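Local atomic coordinates of beta-d-glucoside glucohydrolase (Hypocrea jecorina, PDB entry 3ZZ1), a protein that probably hydrolyses terminal, non-reducing beta-D-glucosyl residues to release beta-D-glucose, a step in cellulose degradation. Residues A[99-104]-A[151-156]; A[55-60]-A[105-110]; A[197-202]-A[230-235]. All blocks are in the same frame, centred on the assembly; numbering follows the deposited sequence. Where two conformers were deposited one is given.

Interaction 1. Residues A[99-104]-A[151-156]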
loop_
_atom_site.group_PDB
_atom_site.type_symbol
_atom_site.label_atom_id
_atom_site.label_comp_id
_atom_site.label_asym_id
_atom_site.label_seq_id
_atom_site.Cartn_x
_atom_site.Cartn_y
_atom_site.Cartn_z
ATOM N N GLU A 99 10.217 8.948 -11.926
ATOM C CA GLU A 99 10.458 9.748 -13.135
ATOM C C GLU A 99 9.671 11.056 -13.141
ATOM O O GLU A 99 10.223 12.117 -13.451
ATOM C CB GLU A 99 10.151 8.938 -14.397
ATOM C CG GLU A 99 11.259 7.967 -14.777
ATOM C CD GLU A 99 10.892 7.054 -15.936
ATOM O OE1 GLU A 99 9.956 7.379 -16.696
ATOM O OE2 GLU A 99 11.551 6.006 -16.092
ATOM N N GLU A 100 8.392 10.972 -12.780
ATOM C CA GLU A 100 7.506 12.140 -12.765
ATOM C C GLU A 100 7.859 13.117 -11.651
ATOM O O GLU A 100 7.803 14.330 -11.847
ATOM C CB GLU A 100 6.039 11.710 -12.665
ATOM C CG GLU A 100 5.618 10.807 -13.815
ATOM C CD GLU A 100 4.139 10.864 -14.144
ATOM O OE1 GLU A 100 3.383 11.545 -13.427
ATOM O OE2 GLU A 100 3.736 10.215 -15.138
ATOM N N VAL A 101 8.230 12.579 -10.491
ATOM C CA VAL A 101 8.630 13.391 -9.341
ATOM C C VAL A 101 9.883 14.217 -9.649
ATOM O O VAL A 101 9.890 15.433 -9.426
ATOM C CB VAL A 101 8.823 12.526 -8.068
ATOM C CG1 VAL A 101 9.346 13.359 -6.916
ATOM C CG2 VAL A 101 7.504 11.858 -7.677
ATOM N N LYS A 102 10.922 13.564 -10.177
ATOM C CA LYS A 102 12.159 14.247 -10.555
ATOM C C LYS A 102 11.894 15.260 -11.663
ATOM O O LYS A 102 12.363 16.403 -11.601
ATOM C CB LYS A 102 13.225 13.235 -10.991
ATOM C CG LYS A 102 14.594 13.839 -11.283
ATOM C CD LYS A 102 15.676 12.774 -11.244
ATOM C CE LYS A 102 17.016 13.322 -11.711
ATOM N NZ LYS A 102 17.074 13.455 -13.191
ATOM N N ALA A 103 11.128 14.835 -12.671
ATOM C CA ALA A 103 10.799 15.697 -13.800
ATOM C C ALA A 103 10.046 16.953 -13.359
ATOM O O ALA A 103 10.089 17.981 -14.042
ATOM C CB ALA A 103 10.013 14.928 -14.853
ATOM N N SER A 104 9.373 16.866 -12.212
ATOM C CA SER A 104 8.654 18.005 -11.636
ATOM C C SER A 104 9.525 18.806 -10.658
ATOM O O SER A 104 9.085 19.816 -10.106
ATOM C CB SER A 104 7.369 17.532 -10.941
ATOM O OG SER A 104 6.496 16.892 -11.859
ATOM N N VAL A 151 15.662 6.265 -9.844
ATOM C CA VAL A 151 15.511 7.464 -10.663
ATOM C C VAL A 151 16.268 8.641 -10.045
ATOM O O VAL A 151 16.577 9.619 -10.725
ATOM C CB VAL A 151 14.005 7.823 -10.839
ATOM C CG1 VAL A 151 13.827 9.150 -11.583
ATOM C CG2 VAL A 151 13.280 6.701 -11.563
ATOM N N GLY A 152 16.572 8.536 -8.755
ATOM C CA GLY A 152 17.317 9.578 -8.056
ATOM C C GLY A 152 16.393 10.475 -7.259
ATOM O O GLY A 152 16.647 11.674 -7.101
ATOM N N VAL A 153 15.318 9.874 -6.758
ATOM C CA VAL A 153 14.317 10.563 -5.954
ATOM C C VAL A 153 14.308 9.929 -4.573
ATOM O O VAL A 153 14.517 8.721 -4.449
ATOM C CB VAL A 153 12.906 10.440 -6.604
ATOM C CG1 VAL A 153 11.817 11.061 -5.719
ATOM C CG2 VAL A 153 12.901 11.074 -7.985
ATOM N N GLN A 154 14.074 10.737 -3.540
ATOM C CA GLN A 154 13.951 10.224 -2.175
ATOM C C GLN A 154 12.538 9.701 -1.910
ATOM O O GLN A 154 11.552 10.401 -2.152
ATOM C CB GLN A 154 14.294 11.305 -1.144
ATOM C CG GLN A 154 15.721 11.826 -1.194
ATOM C CD GLN A 154 16.056 12.689 0.010
ATOM O OE1 GLN A 154 15.606 12.418 1.120
ATOM N NE2 GLN A 154 16.853 13.730 -0.202
ATOM N N ALA A 155 12.448 8.469 -1.411
ATOM C CA ALA A 155 11.173 7.893 -0.985
ATOM C C ALA A 155 11.000 8.045 0.520
ATOM O O ALA A 155 11.985 8.162 1.258
ATOM C CB ALA A 155 11.084 6.425 -1.388
ATOM N N THR A 156 9.749 8.036 0.973
ATOM C CA THR A 156 9.447 8.205 2.390
ATOM C C THR A 156 8.496 7.115 2.863
ATOM O O THR A 156 7.300 7.160 2.573
ATOM C CB THR A 156 8.832 9.594 2.679
ATOM O OG1 THR A 156 9.723 10.610 2.214
ATOM C CG2 THR A 156 8.594 9.784 4.171
#
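Val-151 presses both its methyl groups against Glu-99, in the last turns of helix 87-103. Its CG1 lies 3.6 Å from Glu-99 N, and its CG2 meets the CG methylene of Glu-99 at 4.0 Å. The valine stands roughly perpendicular to the glutamate chain. Lys-102 uses its aliphatic part: CB touches Val-153 CG2 at 3.7 Å, and in the modelled conformer CD rests near Val-151 O. Val-101 meets Val-153 methyl to methyl, CG1 to CG1 at 3.6 Å. In Val-153, CG1 stands anti to the backbone N (chi1 175°), which sends CG1 to Val-101 and CG2 to Lys-102. No hydrogen bond joins the two segments. An alanine in place of Val-151 would probably open a gap beside Glu-99 N and its CG methylene. The polar end of Glu-99 turns to His-319, which also bonds Glu-100. Gly-152, with positive phi, breaks off the helical geometry at the end of helix 134-150. In this domain of the TIM-barrel clan, the C-terminal end of helix 87-103, which precedes strand 108-109, thus packs on the turn from helix 134-150 into the next parallel strand, 154-160. Val-153 also touches Ile-148 of helix 134-150, and Val-101 reaches Ile-109 of strand 108-109.

Interaction 2. Residues A[55-60]-A[105-110]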
loop_
_atom_site.group_PDB
_atom_site.type_symbol
_atom_site.label_atom_id
_atom_site.label_comp_id
_atom_site.label_asym_id
_atom_site.label_seq_id
_atom_site.Cartn_x
_atom_site.Cartn_y
_atom_site.Cartn_z
ATOM N N PRO A 55 19.978 22.674 -1.856
ATOM C CA PRO A 55 18.825 23.502 -2.184
ATOM C C PRO A 55 17.815 23.491 -1.047
ATOM O O PRO A 55 17.993 22.762 -0.070
ATOM C CB PRO A 55 18.239 22.796 -3.411
ATOM C CG PRO A 55 18.538 21.359 -3.168
ATOM C CD PRO A 55 19.888 21.340 -2.481
ATOM N N SER A 56 16.772 24.307 -1.162
ATOM C CA SER A 56 15.613 24.146 -0.306
ATOM C C SER A 56 15.013 22.806 -0.706
ATOM O O SER A 56 14.537 22.656 -1.837
ATOM C CB SER A 56 14.616 25.275 -0.541
ATOM O OG SER A 56 13.382 25.001 0.098
ATOM N N LEU A 57 15.079 21.826 0.195
ATOM C CA LEU A 57 14.569 20.483 -0.089
ATOM C C LEU A 57 13.069 20.553 -0.345
ATOM O O LEU A 57 12.335 21.170 0.425
ATOM C CB LEU A 57 14.886 19.514 1.055
ATOM C CG LEU A 57 14.765 18.017 0.735
ATOM C CD1 LEU A 57 15.960 17.517 -0.075
ATOM C CD2 LEU A 57 14.623 17.212 2.013
ATOM N N CYS A 58 12.628 19.949 -1.443
ATOM C CA CYS A 58 11.231 20.032 -1.851
ATOM C C CYS A 58 10.542 18.690 -1.641
ATOM O O CYS A 58 10.902 17.686 -2.268
ATOM C CB CYS A 58 11.120 20.500 -3.304
ATOM S SG CYS A 58 9.470 20.316 -4.038
ATOM N N LEU A 59 9.562 18.685 -0.741
ATOM C CA LEU A 59 8.835 17.474 -0.377
ATOM C C LEU A 59 7.397 17.563 -0.871
ATOM O O LEU A 59 6.728 18.568 -0.653
ATOM C CB LEU A 59 8.858 17.260 1.139
ATOM C CG LEU A 59 10.234 17.113 1.798
ATOM C CD1 LEU A 59 10.769 18.454 2.296
ATOM C CD2 LEU A 59 10.148 16.124 2.942
ATOM N N GLN A 60 6.936 16.505 -1.538
ATOM C CA GLN A 60 5.592 16.481 -2.116
ATOM C C GLN A 60 4.908 15.134 -1.919
ATOM O O GLN A 60 5.550 14.084 -1.975
ATOM C CB GLN A 60 5.655 16.793 -3.615
ATOM C CG GLN A 60 4.347 17.307 -4.228
ATOM C CD GLN A 60 4.192 18.822 -4.131
ATOM O OE1 GLN A 60 3.251 19.396 -4.679
ATOM N NE2 GLN A 60 5.113 19.468 -3.439
ATOM N N GLY A 105 10.758 18.346 -10.446
ATOM C CA GLY A 105 11.725 19.063 -9.620
ATOM C C GLY A 105 11.476 18.938 -8.134
ATOM O O GLY A 105 11.803 19.842 -7.362
ATOM N N ILE A 106 10.888 17.811 -7.744
ATOM C CA ILE A 106 10.654 17.473 -6.350
ATOM C C ILE A 106 11.725 16.480 -5.915
ATOM O O ILE A 106 12.004 15.514 -6.631
ATOM C CB ILE A 106 9.258 16.838 -6.167
ATOM C CG1 ILE A 106 8.164 17.822 -6.597
ATOM C CG2 ILE A 106 9.056 16.372 -4.724
ATOM C CD1 ILE A 106 6.901 17.160 -7.112
ATOM N N HIS A 107 12.311 16.711 -4.742
ATOM C CA HIS A 107 13.352 15.831 -4.207
ATOM C C HIS A 107 12.789 14.632 -3.436
ATOM O O HIS A 107 13.338 13.528 -3.507
ATOM C CB HIS A 107 14.312 16.613 -3.308
ATOM C CG HIS A 107 14.887 17.834 -3.953
ATOM N ND1 HIS A 107 14.535 19.112 -3.571
ATOM C CD2 HIS A 107 15.779 17.975 -4.962
ATOM C CE1 HIS A 107 15.190 19.987 -4.313
ATOM N NE2 HIS A 107 15.950 19.322 -5.165
ATOM N N VAL A 108 11.707 14.852 -2.693
ATOM C CA VAL A 108 11.166 13.815 -1.819
ATOM C C VAL A 108 9.693 13.562 -2.116
ATOM O O VAL A 108 8.883 14.489 -2.100
ATOM C CB VAL A 108 11.335 14.163 -0.303
ATOM C CG1 VAL A 108 11.120 12.933 0.543
ATOM C CG2 VAL A 108 12.714 14.746 -0.012
ATOM N N ILE A 109 9.365 12.302 -2.401
ATOM C CA ILE A 109 7.974 11.878 -2.556
ATOM C C ILE A 109 7.503 11.183 -1.277
ATOM O O ILE A 109 8.188 10.299 -0.739
ATOM C CB ILE A 109 7.757 10.988 -3.819
ATOM C CG1 ILE A 109 6.259 10.824 -4.123
ATOM C CG2 ILE A 109 8.446 9.632 -3.679
ATOM C CD1 ILE A 109 5.577 12.101 -4.602
ATOM N N LEU A 110 6.346 11.609 -0.782
ATOM C CA LEU A 110 5.856 11.170 0.522
ATOM C C LEU A 110 5.066 9.866 0.426
ATOM O O LEU A 110 3.833 9.852 0.487
ATOM C CB LEU A 110 5.057 12.292 1.197
ATOM C CG LEU A 110 5.829 13.608 1.394
ATOM C CD1 LEU A 110 4.934 14.681 1.995
ATOM C CD2 LEU A 110 7.089 13.421 2.257
#
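Two adjacent parallel strands of the N-terminal domain sheet, 58-60 and 108-109, meet here, with Leu-59 paired to Val-108 and Gln-60 to Ile-109. Backbone bonds run from Val-108 N to Cys-58 O, from Gln-60 N to Val-108 O (2.9 Å) and from Leu-110 N to Gln-60 O. Cys-58 O also takes a weak bond from His-107 N. The imidazole of His-107 extends this ladder past the strand end. His-107 ND1 accepts a hydrogen bond from Cys-58 N at 3.0 Å, with an N-H...N angle of 155°. The donor lies in the ring plane, at the edge. Chi1 (-53°) sets the ring beside its own backbone N, and the turn about chi2 (110°) points ND1 at Cys-58 N. This bond and the contact of His-107 CE1 with Pro-55 CG, 3.8 Å away, limit rotation of the ring. The N-terminal domain belongs to the TIM-barrel clan, and the parallel pairing fits the barrel core of such a domain. On one face Leu-59 and Val-108 run alongside each other in the same direction, with Leu-59 CG 3.8 Å from Val-108 CB. Leu-57 CD2 reaches Val-108 CG2 at 3.7 Å. Toward the other side, Ile-106 CG2 packs 3.6 Å from Gln-60 CB, and Ile-106 CG1 touches Cys-58 SG at 3.8 Å. That sulfur is tied to Cys-42 by a disulfide. Gly-105 closes helix 87-103 with a Schellman motif. Tyr-306 meets the His-107 ring and bonds Ile-106 O.

Interaction 3. Residues A[197-202]-A[230-235]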
loop_
_atom_site.group_PDB
_atom_site.type_symbol
_atom_site.label_atom_id
_atom_site.label_comp_id
_atom_site.label_asym_id
_atom_site.label_seq_id
_atom_site.Cartn_x
_atom_site.Cartn_y
_atom_site.Cartn_z
ATOM N N VAL A 197 15.573 2.949 1.839
ATOM C CA VAL A 197 14.656 4.085 1.846
ATOM C C VAL A 197 15.395 5.268 2.462
ATOM O O VAL A 197 16.179 5.100 3.400
ATOM C CB VAL A 197 13.303 3.779 2.566
ATOM C CG1 VAL A 197 13.452 3.748 4.094
ATOM C CG2 VAL A 197 12.222 4.780 2.145
ATOM N N ALA A 198 15.176 6.448 1.891
ATOM C CA ALA A 198 15.887 7.654 2.296
ATOM C C ALA A 198 15.342 8.177 3.610
ATOM O O ALA A 198 16.102 8.595 4.492
ATOM C CB ALA A 198 15.755 8.718 1.219
ATOM N N SER A 199 14.018 8.128 3.735
ATOM C CA SER A 199 13.326 8.716 4.867
ATOM C C SER A 199 12.154 7.864 5.350
ATOM O O SER A 199 11.651 6.996 4.627
ATOM C CB SER A 199 12.835 10.119 4.501
ATOM O OG SER A 199 12.265 10.768 5.621
ATOM N N VAL A 200 11.733 8.135 6.580
ATOM C CA VAL A 200 10.599 7.503 7.209
ATOM C C VAL A 200 9.805 8.636 7.839
ATOM O O VAL A 200 10.389 9.561 8.403
ATOM C CB VAL A 200 11.057 6.489 8.285
ATOM C CG1 VAL A 200 9.891 6.020 9.133
ATOM C CG2 VAL A 200 11.769 5.290 7.634
ATOM N N MET A 201 8.485 8.591 7.717
ATOM C CA MET A 201 7.631 9.593 8.349
ATOM C C MET A 201 6.956 9.008 9.593
ATOM O O MET A 201 6.281 7.977 9.508
ATOM C CB MET A 201 6.578 10.103 7.358
ATOM C CG MET A 201 5.628 11.146 7.928
ATOM S SD MET A 201 4.151 11.414 6.905
ATOM C CE MET A 201 4.868 12.159 5.442
ATOM N N CYS A 202 7.147 9.661 10.741
ATOM C CA CYS A 202 6.476 9.245 11.981
ATOM C C CYS A 202 5.022 9.731 12.037
ATOM O O CYS A 202 4.687 10.774 11.474
ATOM C CB CYS A 202 7.266 9.645 13.236
ATOM S SG CYS A 202 7.723 11.391 13.389
ATOM N N PRO A 230 19.785 4.333 8.297
ATOM C CA PRO A 230 20.748 5.434 8.260
ATOM C C PRO A 230 20.153 6.762 7.788
ATOM O O PRO A 230 20.837 7.785 7.836
ATOM C CB PRO A 230 21.806 4.939 7.257
ATOM C CG PRO A 230 21.335 3.538 6.809
ATOM C CD PRO A 230 19.870 3.520 7.076
ATOM N N GLY A 231 18.896 6.745 7.339
ATOM C CA GLY A 231 18.225 7.955 6.840
ATOM C C GLY A 231 17.557 8.795 7.915
ATOM O O GLY A 231 17.840 8.635 9.105
ATOM N N TYR A 232 16.652 9.680 7.499
ATOM C CA TYR A 232 16.048 10.645 8.423
ATOM C C TYR A 232 14.559 10.440 8.678
ATOM O O TYR A 232 13.814 10.002 7.795
ATOM C CB TYR A 232 16.319 12.090 7.973
ATOM C CG TYR A 232 15.691 12.497 6.649
ATOM C CD1 TYR A 232 16.335 12.231 5.440
ATOM C CD2 TYR A 232 14.467 13.168 6.609
ATOM C CE1 TYR A 232 15.770 12.605 4.224
ATOM C CE2 TYR A 232 13.890 13.549 5.393
ATOM C CZ TYR A 232 14.554 13.269 4.204
ATOM O OH TYR A 232 14.000 13.636 2.999
ATOM N N VAL A 233 14.144 10.772 9.901
ATOM C CA VAL A 233 12.748 10.708 10.312
ATOM C C VAL A 233 12.123 12.097 10.248
ATOM O O VAL A 233 12.590 13.036 10.909
ATOM C CB VAL A 233 12.590 10.154 11.754
ATOM C CG1 VAL A 233 11.118 10.131 12.167
ATOM C CG2 VAL A 233 13.221 8.762 11.881
ATOM N N MET A 234 11.073 12.219 9.443
ATOM C CA MET A 234 10.274 13.433 9.395
ATOM C C MET A 234 8.951 13.172 10.100
ATOM O O MET A 234 8.533 12.020 10.246
ATOM C CB MET A 234 10.041 13.882 7.945
ATOM C CG MET A 234 8.934 13.121 7.198
ATOM S SD MET A 234 8.720 13.667 5.488
ATOM C CE MET A 234 10.197 13.010 4.719
ATOM N N THR A 235 8.306 14.243 10.548
ATOM C CA THR A 235 6.989 14.148 11.161
ATOM C C THR A 235 5.939 14.125 10.066
ATOM O O THR A 235 6.149 14.688 8.989
ATOM C CB THR A 235 6.678 15.368 12.073
ATOM O OG1 THR A 235 6.715 16.570 11.294
ATOM C CG2 THR A 235 7.672 15.483 13.212
#
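Tyr-232 and Ser-199 meet because their first torsions lead both groups to one spot. Tyr-232 CG lies between its backbone N and carbonyl carbon (chi1 65°), while Ser-199 OG, in the modelled conformer, is anti to its own N (chi1 -175°). The serine therefore lies over one face of the tyrosine ring. Its CB makes a CH-pi contact, 3.7 Å from the Tyr-232 ring centroid and 16° off the normal. In that conformer Ser-199 OG, offset toward the ring rim, donates to Tyr-232 O at 2.8 Å from above the carbonyl plane. Tyr-232 O also accepts a bond from Val-200 N at 3.0 Å, so the serine is a second donor to this buried oxygen. The other rungs of the parallel pairing are Tyr-232 N to Ala-198 O, Met-234 N to Val-200 O and Cys-202 N to Met-234 O; the last measures 2.8 Å. Gly-231 CA makes a CA-H...O contact with Ala-198 O at 3.2 Å. On the face shared with Ser-199 and Tyr-232, Met-201 CB packs on Met-234 CG at 3.8 Å. On the other face Cys-202 SG lies 3.8 Å from Val-233 CG1, and a disulfide joins this sulfur to Cys-213. The two strands are adjacent and parallel, with helix 216-226 between them in the chain, a beta-alpha-beta unit as in TIM-barrel domains. Strand 199-202 sits between strands 154-160 and 232-235 in the sheet. Helix 216-226 covers Val-200 and Val-233, whereas helix 282-298 packs on Ala-198 and Tyr-232, whose OH bonds Gln-154.

From the N terminus, segment 55-60 comes first. Interaction 2 closes the loop that starts there when the chain reaches 105-110, just after helix 87-103. Interaction 1 opens on that helix at 99-104, before interaction 2 has closed, and closes at 151-156. The two loops therefore cross. Interaction 3 comes later, in series, from 197-202 to 230-235. All three contacts reach one sheet. Strand 154-160 lies between strands 108-109 and 199-202: Gln-154 bonds the backbone of His-107 and Ile-109, and Ala-155 bonds Ser-199. Interactions 2 and 3 also meet through side chains, with Leu-59 and Leu-110 against Met-234 and Val-108 against Tyr-232. Interaction 1 adds the helix packed outside these strands.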